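Local coordinates for protein RavA (Legionella pneumophila str. Paris, PDB 6WO6) that is a Legionella pneumophila effector, probably acting inside the host cell, whose molecular activity is not established and whose fold is elongated and mostly helical, at residues A[220-225]-A[288-293]; A[264-269]-A[293-298]; A[15-20]-A[51-56]; A[43-48]-A[75-80]. The protein carries 2 engineered substitutions. One frame throughout, in Å; residues are numbered along the deposited sequence.

Contact 1: residues A[220-225]-A[288-293]; sequences KLALRT and AILFPE
Leu223 and Leu290 meet in an apolar packing contact between the last turn of helix 214-224 and the short helix 290-294, in the C-terminal half of an all-helical protein. Their CA atoms are 5.8 Å apart, close enough for one side chain to reach the opposite backbone. Leu290 does this with its CD2 methyl, which lies 3.7 Å from Leu223 CA and also touches the neighbouring alanine, at 4.0 Å from Ala222 CB. The two leucine side chains slide past each other in opposite directions. Leu223 gives up the most surface here and uses both branches. With CG opposite the backbone N (chi1 -179°), its methyls fork over the other segment: Leu223 CD2 rests 3.9 Å from Ile289 CG1, and Leu223 CD1 sits 4.0 Å from Glu293 CB. Both partners cross Leu223 at roughly a right angle. Ile289 is stretched out along CG1 and CD1, which brings CD1 to 4.4 Å from Lys220 CG. Helix 246-265 joins in from outside: Ala222 packs on its Ala254 and Phe255, and Phe291, whose side chain starts off away from 220-225, reaches its Ile261. Across the contact, then, the hold is dispersion and burial of methyl groups. Arg224 NE and Glu293 OE1 are 5.7 Å apart, not a salt bridge, though their opposite charges may attract weakly near the surface.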
# COMPACT_ATOMS: atom_id res chain seq x y z
N LYS A 220 6.30 18.88 11.62
CA LYS A 220 5.27 19.60 10.88
C LYS A 220 3.88 19.36 11.47
O LYS A 220 3.05 20.28 11.47
CB LYS A 220 5.29 19.19 9.41
CG LYS A 220 6.60 19.53 8.69
CD LYS A 220 6.40 19.59 7.19
CE LYS A 220 7.72 19.72 6.45
NZ LYS A 220 8.51 18.46 6.51
N LEU A 221 3.62 18.16 12.00
CA LEU A 221 2.35 17.90 12.65
C LEU A 221 2.19 18.76 13.90
O LEU A 221 1.18 19.44 14.08
CB LEU A 221 2.22 16.42 13.00
CG LEU A 221 1.80 15.48 11.87
CD1 LEU A 221 1.82 14.04 12.34
CD2 LEU A 221 0.43 15.87 11.36
N ALA A 222 3.20 18.74 14.78
CA ALA A 222 3.15 19.56 15.99
C ALA A 222 3.00 21.03 15.65
O ALA A 222 2.37 21.78 16.41
CB ALA A 222 4.40 19.33 16.84
N LEU A 223 3.56 21.47 14.53
CA LEU A 223 3.50 22.89 14.18
C LEU A 223 2.13 23.28 13.61
O LEU A 223 1.56 24.30 14.01
CB LEU A 223 4.61 23.24 13.20
CG LEU A 223 4.68 24.70 12.75
CD1 LEU A 223 4.84 25.62 13.96
CD2 LEU A 223 5.82 24.91 11.76
N ARG A 224 1.59 22.49 12.68
CA ARG A 224 0.43 22.93 11.90
C ARG A 224 -0.89 22.31 12.34
O ARG A 224 -1.95 22.82 11.95
CB ARG A 224 0.64 22.62 10.42
CG ARG A 224 2.06 22.82 9.91
CD ARG A 224 2.44 24.28 9.73
NE ARG A 224 3.80 24.41 9.20
CZ ARG A 224 4.09 24.52 7.90
NH1 ARG A 224 3.12 24.52 7.00
NH2 ARG A 224 5.35 24.62 7.51
N THR A 225 -0.88 21.23 13.12
CA THR A 225 -2.14 20.60 13.52
C THR A 225 -2.92 21.52 14.45
O THR A 225 -2.35 22.08 15.39
CB THR A 225 -1.89 19.26 14.22
OG1 THR A 225 -1.05 18.44 13.40
CG2 THR A 225 -3.20 18.53 14.47
N ALA A 288 13.20 21.48 15.78
CA ALA A 288 13.58 22.89 15.81
C ALA A 288 12.58 23.76 15.06
O ALA A 288 12.42 24.95 15.39
CB ALA A 288 14.98 23.07 15.23
N ILE A 289 11.89 23.19 14.06
CA ILE A 289 10.92 23.95 13.26
C ILE A 289 9.85 24.60 14.13
O ILE A 289 9.24 25.59 13.73
CB ILE A 289 10.29 23.02 12.20
CG1 ILE A 289 9.53 23.83 11.15
CG2 ILE A 289 9.37 22.00 12.86
CD1 ILE A 289 8.88 22.98 10.09
N LEU A 290 9.64 24.08 15.34
CA LEU A 290 8.62 24.64 16.22
C LEU A 290 8.98 26.03 16.72
O LEU A 290 8.09 26.83 17.01
CB LEU A 290 8.39 23.70 17.41
CG LEU A 290 7.50 22.48 17.18
CD1 LEU A 290 7.53 21.57 18.39
CD2 LEU A 290 6.09 22.94 16.89
N PHE A 291 10.28 26.34 16.83
CA PHE A 291 10.68 27.48 17.66
C PHE A 291 10.50 28.86 17.02
O PHE A 291 9.98 29.76 17.69
CB PHE A 291 12.13 27.29 18.11
CG PHE A 291 12.28 26.28 19.21
CD1 PHE A 291 12.33 24.93 18.93
CD2 PHE A 291 12.34 26.69 20.53
CE1 PHE A 291 12.46 24.00 19.94
CE2 PHE A 291 12.47 25.77 21.55
CZ PHE A 291 12.53 24.42 21.26
N PRO A 292 10.92 29.09 15.76
CA PRO A 292 10.75 30.45 15.20
C PRO A 292 9.31 30.95 15.22
O PRO A 292 9.08 32.13 15.51
CB PRO A 292 11.29 30.30 13.78
CG PRO A 292 12.26 29.19 13.86
CD PRO A 292 11.65 28.22 14.83
N GLU A 293 8.34 30.08 14.92
CA GLU A 293 6.94 30.50 14.93
C GLU A 293 6.47 30.80 16.35
O GLU A 293 5.96 31.89 16.64
CB GLU A 293 6.06 29.43 14.30
CG GLU A 293 5.41 29.84 12.99
CD GLU A 293 6.20 29.37 11.78
OE1 GLU A 293 5.72 29.58 10.64
OE2 GLU A 293 7.29 28.79 11.96

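Contact 2: residues A[264-269]-A[293-298]; sequences NLLGDN and ELLKGH
Leu265, the last residue of helix 246-265, points at the other segment and meets Leu295 methyl to methyl, CD2 to CD2 at 3.7 Å. The two side chains cross at about a right angle, and Leu265 CD2 also lies 4.1 Å from Leu295 CD1. Outside the two segments, Leu265 also packs on Pro270, Phe273 and Phe274 of helix 270-275, which gives it a largely apolar surrounding. Leu266 is the first residue to leave the helical conformation, and it carries the larger share of the contact. Its CG lies opposite the carbonyl carbon (chi1 -60°), and the two methyls divide the work. Leu266 CD2 is 3.6 Å from Leu295 CD2 and approaches the His298 side chain, with His298 CB 4.3 Å away, while Leu266 CD1 faces the backbone oxygen of Leu294. The opposite segment is itself a helix exit: Lys296 N bonds to Glu293 O at 3.1 Å, Gly297 takes a positive phi, and His298 stands at the N-cap position of helix 299-304. Two helix ends are therefore brought together by a cluster of three leucines, in which Leu295 CD2 touches both Leu265 and Leu266. Being built from methyl groups, the grip across this contact depends on shape and burial and carries little directional preference.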
# COMPACT_ATOMS: atom_id res chain seq x y z
N ASN A 264 5.80 26.57 29.71
CA ASN A 264 6.93 26.95 30.54
C ASN A 264 7.85 27.97 29.88
O ASN A 264 8.31 28.90 30.56
CB ASN A 264 7.73 25.71 30.92
CG ASN A 264 6.92 24.73 31.76
OD1 ASN A 264 6.24 25.12 32.70
ND2 ASN A 264 6.99 23.45 31.40
N LEU A 265 8.13 27.84 28.59
CA LEU A 265 9.01 28.80 27.93
C LEU A 265 8.31 30.13 27.68
O LEU A 265 8.96 31.18 27.74
CB LEU A 265 9.54 28.22 26.61
CG LEU A 265 10.61 29.08 25.92
CD1 LEU A 265 11.75 29.37 26.89
CD2 LEU A 265 11.13 28.40 24.68
N LEU A 266 7.01 30.10 27.40
CA LEU A 266 6.25 31.32 27.18
C LEU A 266 5.44 31.74 28.39
O LEU A 266 4.57 32.61 28.28
CB LEU A 266 5.34 31.15 25.96
CG LEU A 266 6.12 30.85 24.68
CD1 LEU A 266 5.22 30.84 23.46
CD2 LEU A 266 7.24 31.87 24.52
N GLY A 267 5.70 31.14 29.55
CA GLY A 267 5.06 31.51 30.79
C GLY A 267 5.81 32.58 31.54
O GLY A 267 6.48 33.44 30.95
N ASP A 268 5.71 32.54 32.87
CA ASP A 268 6.31 33.56 33.72
C ASP A 268 7.75 33.25 34.11
O ASP A 268 8.52 34.18 34.39
CB ASP A 268 5.48 33.74 34.99
CG ASP A 268 4.11 34.33 34.71
OD1 ASP A 268 4.01 35.21 33.84
OD2 ASP A 268 3.14 33.90 35.37
N ASN A 269 8.14 31.98 34.14
CA ASN A 269 9.48 31.55 34.53
C ASN A 269 10.12 30.73 33.41
O ASN A 269 10.24 29.51 33.52
CB ASN A 269 9.44 30.74 35.83
CG ASN A 269 9.83 31.56 37.04
OD1 ASN A 269 11.01 31.80 37.30
ND2 ASN A 269 8.83 31.99 37.81
N GLU A 293 8.34 30.08 14.92
CA GLU A 293 6.94 30.50 14.93
C GLU A 293 6.47 30.80 16.35
O GLU A 293 5.96 31.89 16.64
CB GLU A 293 6.06 29.43 14.30
CG GLU A 293 5.41 29.84 12.99
CD GLU A 293 6.20 29.37 11.78
OE1 GLU A 293 5.72 29.58 10.64
OE2 GLU A 293 7.29 28.79 11.96
N LEU A 294 6.62 29.84 17.26
CA LEU A 294 6.07 29.97 18.60
C LEU A 294 6.81 31.01 19.44
O LEU A 294 6.24 31.52 20.41
CB LEU A 294 6.08 28.61 19.30
CG LEU A 294 5.40 27.49 18.52
CD1 LEU A 294 5.37 26.20 19.34
CD2 LEU A 294 3.99 27.89 18.10
N LEU A 295 8.06 31.33 19.10
CA LEU A 295 8.81 32.37 19.79
C LEU A 295 8.84 33.68 19.01
O LEU A 295 9.60 34.59 19.37
CB LEU A 295 10.24 31.91 20.06
CG LEU A 295 10.47 30.65 20.90
CD1 LEU A 295 11.95 30.54 21.26
CD2 LEU A 295 9.61 30.66 22.15
N LYS A 296 8.04 33.81 17.95
CA LYS A 296 8.08 35.01 17.13
C LYS A 296 7.57 36.20 17.93
O LYS A 296 6.43 36.21 18.40
CB LYS A 296 7.24 34.81 15.87
CG LYS A 296 7.51 35.85 14.79
CD LYS A 296 6.23 36.48 14.27
CE LYS A 296 6.53 37.81 13.60
NZ LYS A 296 7.09 38.80 14.56
N GLY A 297 8.42 37.21 18.08
CA GLY A 297 8.04 38.40 18.82
C GLY A 297 7.88 38.17 20.31
O GLY A 297 7.02 38.80 20.94
N HIS A 298 8.67 37.27 20.89
CA HIS A 298 8.66 37.03 22.32
C HIS A 298 10.05 37.00 22.94
O HIS A 298 10.16 36.84 24.16
CB HIS A 298 7.94 35.71 22.65
CG HIS A 298 6.45 35.80 22.59
ND1 HIS A 298 5.71 35.21 21.59
CD2 HIS A 298 5.56 36.40 23.41
CE1 HIS A 298 4.42 35.45 21.79
NE2 HIS A 298 4.31 36.17 22.90

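Contact 3: residues A[15-20]-A[51-56]; sequences HPYEVL and ECPVNE
Tyr17 lays its ring over Cys52, with Pro53 at its rim, Glu56 at its hydroxyl and Glu51 near its backbone. The tyrosine CG stands opposite the backbone N (chi1 178°), which sends the ring out from helix 16-20 across the turn at 51-53. Cys52 CA sits over the middle of one face of the Tyr17 ring, 3.8 Å from the centroid and 8° off the normal, a clear CH-pi contact. The cysteine sulfur takes a more slanting position: Cys52 SG is 4.1 Å from the same centroid, and 3.5 Å from Tyr17 CE1, a Cys sulfur-aromatic contact. Pro53 CD approaches obliquely to 3.7 Å from Tyr17 CE2. All this places helix 16-20 against the link between helix 38-51 and helix 54-66, and the latter supplies Phe60, which meets the Tyr17 ring edge-to-face. Glu51 works at the opposite end of the contact. Its chain runs on straight from CG and passes Tyr17, CB to CB at 3.8 Å, before delivering the carboxylate to the start of helix 16-20. There Glu51 OE2 accepts a weak but nearly straight bond from Tyr17 N, 3.4 Å long with an N-H...O angle of 168°, and it lies beside Pro16 CD at 3.2 Å. Its negative charge may be modestly favoured by the N-terminal end of this short helix. Glu56 reaches in from the start of helix 54-66 and brings OE1 to the ring edge near its plane. The hydroxyl OH of Tyr17 donates to Glu56 OE1 there, but the modelled separation of 2.4 Å is implausibly short, which leaves its exact length doubtful.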
# COMPACT_ATOMS: atom_id res chain seq x y z
N HIS A 15 -11.07 -33.30 -8.29
CA HIS A 15 -9.73 -32.70 -8.28
C HIS A 15 -9.17 -32.80 -9.69
O HIS A 15 -8.31 -33.65 -9.96
CB HIS A 15 -8.82 -33.38 -7.25
CG HIS A 15 -9.31 -33.26 -5.84
ND1 HIS A 15 -9.49 -32.05 -5.21
CD2 HIS A 15 -9.66 -34.21 -4.94
CE1 HIS A 15 -9.92 -32.25 -3.98
NE2 HIS A 15 -10.04 -33.55 -3.79
N PRO A 16 -9.62 -31.95 -10.61
CA PRO A 16 -9.20 -32.09 -12.01
C PRO A 16 -7.71 -31.92 -12.24
O PRO A 16 -7.17 -32.55 -13.15
CB PRO A 16 -10.02 -31.01 -12.73
CG PRO A 16 -10.42 -30.05 -11.66
CD PRO A 16 -10.62 -30.88 -10.44
N TYR A 17 -7.02 -31.09 -11.45
CA TYR A 17 -5.59 -30.90 -11.69
C TYR A 17 -4.79 -32.14 -11.30
O TYR A 17 -3.82 -32.49 -11.98
CB TYR A 17 -5.07 -29.67 -10.95
CG TYR A 17 -3.58 -29.48 -11.16
CD1 TYR A 17 -3.09 -29.03 -12.38
CD2 TYR A 17 -2.67 -29.77 -10.15
CE1 TYR A 17 -1.73 -28.86 -12.58
CE2 TYR A 17 -1.31 -29.60 -10.34
CZ TYR A 17 -0.85 -29.15 -11.57
OH TYR A 17 0.50 -28.98 -11.77
N GLU A 18 -5.17 -32.80 -10.21
CA GLU A 18 -4.47 -34.02 -9.82
C GLU A 18 -4.63 -35.12 -10.86
O GLU A 18 -3.73 -35.95 -11.03
CB GLU A 18 -4.99 -34.50 -8.46
CG GLU A 18 -4.90 -33.45 -7.35
N VAL A 19 -5.75 -35.13 -11.58
CA VAL A 19 -6.05 -36.22 -12.50
C VAL A 19 -5.54 -35.93 -13.91
O VAL A 19 -5.02 -36.82 -14.58
CB VAL A 19 -7.57 -36.49 -12.50
CG1 VAL A 19 -7.91 -37.64 -13.44
CG2 VAL A 19 -8.06 -36.79 -11.09
N LEU A 20 -5.67 -34.69 -14.38
CA LEU A 20 -5.38 -34.33 -15.76
C LEU A 20 -4.21 -33.34 -15.88
O LEU A 20 -4.05 -32.71 -16.92
CB LEU A 20 -6.62 -33.74 -16.44
CG LEU A 20 -7.90 -34.57 -16.46
CD1 LEU A 20 -9.06 -33.75 -17.01
CD2 LEU A 20 -7.71 -35.84 -17.28
N GLU A 51 -7.08 -25.10 -9.67
CA GLU A 51 -6.45 -25.99 -8.71
C GLU A 51 -4.94 -26.12 -8.90
O GLU A 51 -4.27 -26.66 -8.00
CB GLU A 51 -7.09 -27.37 -8.77
CG GLU A 51 -8.53 -27.40 -8.31
CD GLU A 51 -9.05 -28.81 -8.17
OE1 GLU A 51 -10.18 -28.98 -7.67
OE2 GLU A 51 -8.32 -29.75 -8.57
N CYS A 52 -4.39 -25.66 -10.01
CA CYS A 52 -2.96 -25.77 -10.25
C CYS A 52 -2.20 -24.76 -9.40
O CYS A 52 -2.42 -23.55 -9.55
CB CYS A 52 -2.65 -25.55 -11.72
SG CYS A 52 -0.89 -25.45 -12.10
N PRO A 53 -1.31 -25.19 -8.50
CA PRO A 53 -0.54 -24.24 -7.70
C PRO A 53 0.37 -23.39 -8.57
O PRO A 53 0.72 -23.77 -9.69
CB PRO A 53 0.27 -25.13 -6.75
CG PRO A 53 -0.41 -26.46 -6.78
CD PRO A 53 -0.98 -26.59 -8.16
N VAL A 54 0.75 -22.23 -8.04
CA VAL A 54 1.54 -21.28 -8.83
C VAL A 54 2.88 -21.87 -9.22
O VAL A 54 3.32 -21.74 -10.37
CB VAL A 54 1.70 -19.96 -8.05
CG1 VAL A 54 2.66 -19.03 -8.77
CG2 VAL A 54 0.34 -19.29 -7.86
N ASN A 55 3.55 -22.54 -8.27
CA ASN A 55 4.89 -23.08 -8.55
C ASN A 55 4.87 -24.07 -9.70
O ASN A 55 5.87 -24.18 -10.43
CB ASN A 55 5.46 -23.74 -7.29
CG ASN A 55 4.43 -23.86 -6.17
OD1 ASN A 55 3.50 -23.06 -6.07
ND2 ASN A 55 4.61 -24.87 -5.32
N GLU A 56 3.77 -24.78 -9.90
CA GLU A 56 3.68 -25.75 -10.98
C GLU A 56 3.19 -25.15 -12.29
O GLU A 56 3.26 -25.83 -13.32
CB GLU A 56 2.75 -26.90 -10.57
CG GLU A 56 3.13 -27.54 -9.24
CD GLU A 56 2.29 -28.77 -8.92
OE1 GLU A 56 1.84 -29.44 -9.87
OE2 GLU A 56 2.09 -29.05 -7.72

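Contact 4: residues A[43-48]-A[75-80]; sequences VLASRL and DTFHSF
Phe77 swings its CG opposite the backbone N (chi1 -179°), which carries the ring straight across to helix 38-51, where Leu44, Ala45 and Leu48 receive it. Leu44 has the same first torsion, which lays its CG and CD2 against the CE1 side of the ring; its side chain crosses that of Phe77 at about a right angle, with Leu44 CD2 4.1 Å from Phe77 CE1. The ring leads with its CE1 and CZ end. Phe77 CE1 comes to 4.0 Å from Ala45 N and 4.2 Å from Ala45 CB; the end of the ring thus rests partly on helix backbone and not just on side chains. One turn further on, Leu48 CD2 meets the ring at its edge, near the plane, 4.2 Å from Phe77 CZ. Phe80 behaves differently: its CB points toward 43-48, but the ring leads off elsewhere. What it offers is Phe80 CB, 4.0 Å from Ala45 CB, together with its own main chain, as Ala45 CB also lies 3.9 Å from Phe80 C. With just a methyl at Ala45, the helices come to 6.1 Å between Ala45 CA and Phe80 CA, consistent with close approach at a small residue. This is apolar helix-helix packing, and most of its touching residues are buried. Neighbouring helices enclose it: Leu33 of helix 30-34 packs on both Leu44 and Phe77, and Asn34 OD1 accepts a hydrogen bond from Phe77 N at the start of helix 77-92. The Phe80 side chain touches Asn38 and Leu42, earlier on helix 38-51, while helix 16-20 covers Leu44 and Leu48 through Pro16 and Tyr17.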
# COMPACT_ATOMS: atom_id res chain seq x y z
N VAL A 43 -16.03 -24.66 -18.01
CA VAL A 43 -16.03 -24.89 -16.57
C VAL A 43 -14.88 -25.81 -16.16
O VAL A 43 -14.18 -25.54 -15.17
CB VAL A 43 -17.40 -25.46 -16.13
CG1 VAL A 43 -17.33 -25.95 -14.69
CG2 VAL A 43 -18.48 -24.41 -16.28
N LEU A 44 -14.67 -26.89 -16.91
CA LEU A 44 -13.63 -27.85 -16.55
C LEU A 44 -12.24 -27.25 -16.70
O LEU A 44 -11.38 -27.45 -15.83
CB LEU A 44 -13.77 -29.12 -17.39
CG LEU A 44 -12.76 -30.23 -17.11
CD1 LEU A 44 -12.78 -30.62 -15.64
CD2 LEU A 44 -13.04 -31.44 -17.99
N ALA A 45 -11.99 -26.53 -17.79
CA ALA A 45 -10.70 -25.87 -17.95
C ALA A 45 -10.46 -24.86 -16.84
O ALA A 45 -9.35 -24.76 -16.31
CB ALA A 45 -10.61 -25.20 -19.32
N SER A 46 -11.50 -24.11 -16.46
CA SER A 46 -11.37 -23.13 -15.39
C SER A 46 -10.99 -23.79 -14.07
O SER A 46 -10.08 -23.33 -13.37
CB SER A 46 -12.67 -22.34 -15.25
OG SER A 46 -12.85 -21.46 -16.34
N ARG A 47 -11.68 -24.88 -13.72
CA ARG A 47 -11.35 -25.57 -12.47
C ARG A 47 -9.95 -26.17 -12.52
O ARG A 47 -9.18 -26.06 -11.55
CB ARG A 47 -12.39 -26.65 -12.18
CG ARG A 47 -13.81 -26.13 -12.01
CD ARG A 47 -14.78 -27.29 -11.90
NE ARG A 47 -14.35 -28.24 -10.88
CZ ARG A 47 -14.63 -29.54 -10.90
NH1 ARG A 47 -15.33 -30.05 -11.91
NH2 ARG A 47 -14.21 -30.33 -9.93
N LEU A 48 -9.61 -26.81 -13.64
CA LEU A 48 -8.29 -27.39 -13.83
C LEU A 48 -7.19 -26.35 -13.63
O LEU A 48 -6.16 -26.64 -13.01
CB LEU A 48 -8.23 -28.00 -15.23
CG LEU A 48 -7.03 -28.76 -15.79
CD1 LEU A 48 -6.47 -29.71 -14.77
CD2 LEU A 48 -7.45 -29.52 -17.04
N ASP A 75 -11.45 -24.57 -31.01
CA ASP A 75 -12.77 -25.17 -30.84
C ASP A 75 -12.70 -26.40 -29.95
O ASP A 75 -13.71 -26.81 -29.37
CB ASP A 75 -13.36 -25.54 -32.20
CG ASP A 75 -14.70 -24.87 -32.47
OD1 ASP A 75 -15.17 -24.11 -31.59
OD2 ASP A 75 -15.27 -25.09 -33.55
N THR A 76 -11.51 -26.99 -29.82
CA THR A 76 -11.32 -28.17 -29.00
C THR A 76 -11.10 -27.77 -27.54
O THR A 76 -11.11 -26.59 -27.18
CB THR A 76 -10.14 -28.99 -29.52
OG1 THR A 76 -9.00 -28.13 -29.70
CG2 THR A 76 -10.49 -29.64 -30.86
N PHE A 77 -10.89 -28.78 -26.69
CA PHE A 77 -10.66 -28.51 -25.27
C PHE A 77 -9.31 -27.85 -25.04
O PHE A 77 -9.16 -27.08 -24.07
CB PHE A 77 -10.77 -29.80 -24.47
CG PHE A 77 -10.56 -29.62 -22.99
CD1 PHE A 77 -11.59 -29.19 -22.18
CD2 PHE A 77 -9.32 -29.87 -22.42
CE1 PHE A 77 -11.40 -29.02 -20.82
CE2 PHE A 77 -9.12 -29.69 -21.06
CZ PHE A 77 -10.17 -29.27 -20.26
N HIS A 78 -8.33 -28.13 -25.89
CA HIS A 78 -7.01 -27.52 -25.72
C HIS A 78 -7.08 -26.00 -25.81
O HIS A 78 -6.36 -25.30 -25.10
CB HIS A 78 -6.04 -28.08 -26.76
CG HIS A 78 -4.68 -27.45 -26.71
ND1 HIS A 78 -4.37 -26.29 -27.38
CD2 HIS A 78 -3.55 -27.83 -26.07
CE1 HIS A 78 -3.11 -25.98 -27.15
NE2 HIS A 78 -2.58 -26.90 -26.36
N SER A 79 -7.95 -25.48 -26.68
CA SER A 79 -8.13 -24.04 -26.79
C SER A 79 -8.61 -23.44 -25.47
O SER A 79 -8.05 -22.45 -24.98
CB SER A 79 -9.11 -23.72 -27.92
OG SER A 79 -9.33 -22.33 -28.04
N PHE A 80 -9.64 -24.04 -24.88
CA PHE A 80 -10.15 -23.58 -23.60
C PHE A 80 -9.08 -23.65 -22.52
O PHE A 80 -8.90 -22.70 -21.74
CB PHE A 80 -11.37 -24.40 -23.18
CG PHE A 80 -12.60 -24.13 -24.00
CD1 PHE A 80 -12.82 -24.81 -25.19
CD2 PHE A 80 -13.54 -23.20 -23.58
CE1 PHE A 80 -13.95 -24.56 -25.95
CE2 PHE A 80 -14.67 -22.95 -24.34
CZ PHE A 80 -14.88 -23.63 -25.52

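From the N terminus, contact 3 opens first, at 15-20, and closes at 51-56 after passing through helix 38-51. Contact 4 starts on that helix and closes at 75-80, so the two cross, alternating along the chain. They also touch, as Leu48 and Leu44 lie against Pro16, and together they tie helices 16-20, 38-51, 54-66 and 77-92 into one cluster. Much later, contact 1 runs from helix 214-224 to 288-293. Contact 2 begins inside that span, at the end of helix 246-265, and closes at 293-298, starting on Glu293, the last residue of contact 1's closing segment; these two also cross. The two pairs occupy opposite sides of the chain's centre, with contacts 1 and 3 about 59 Å apart between centres.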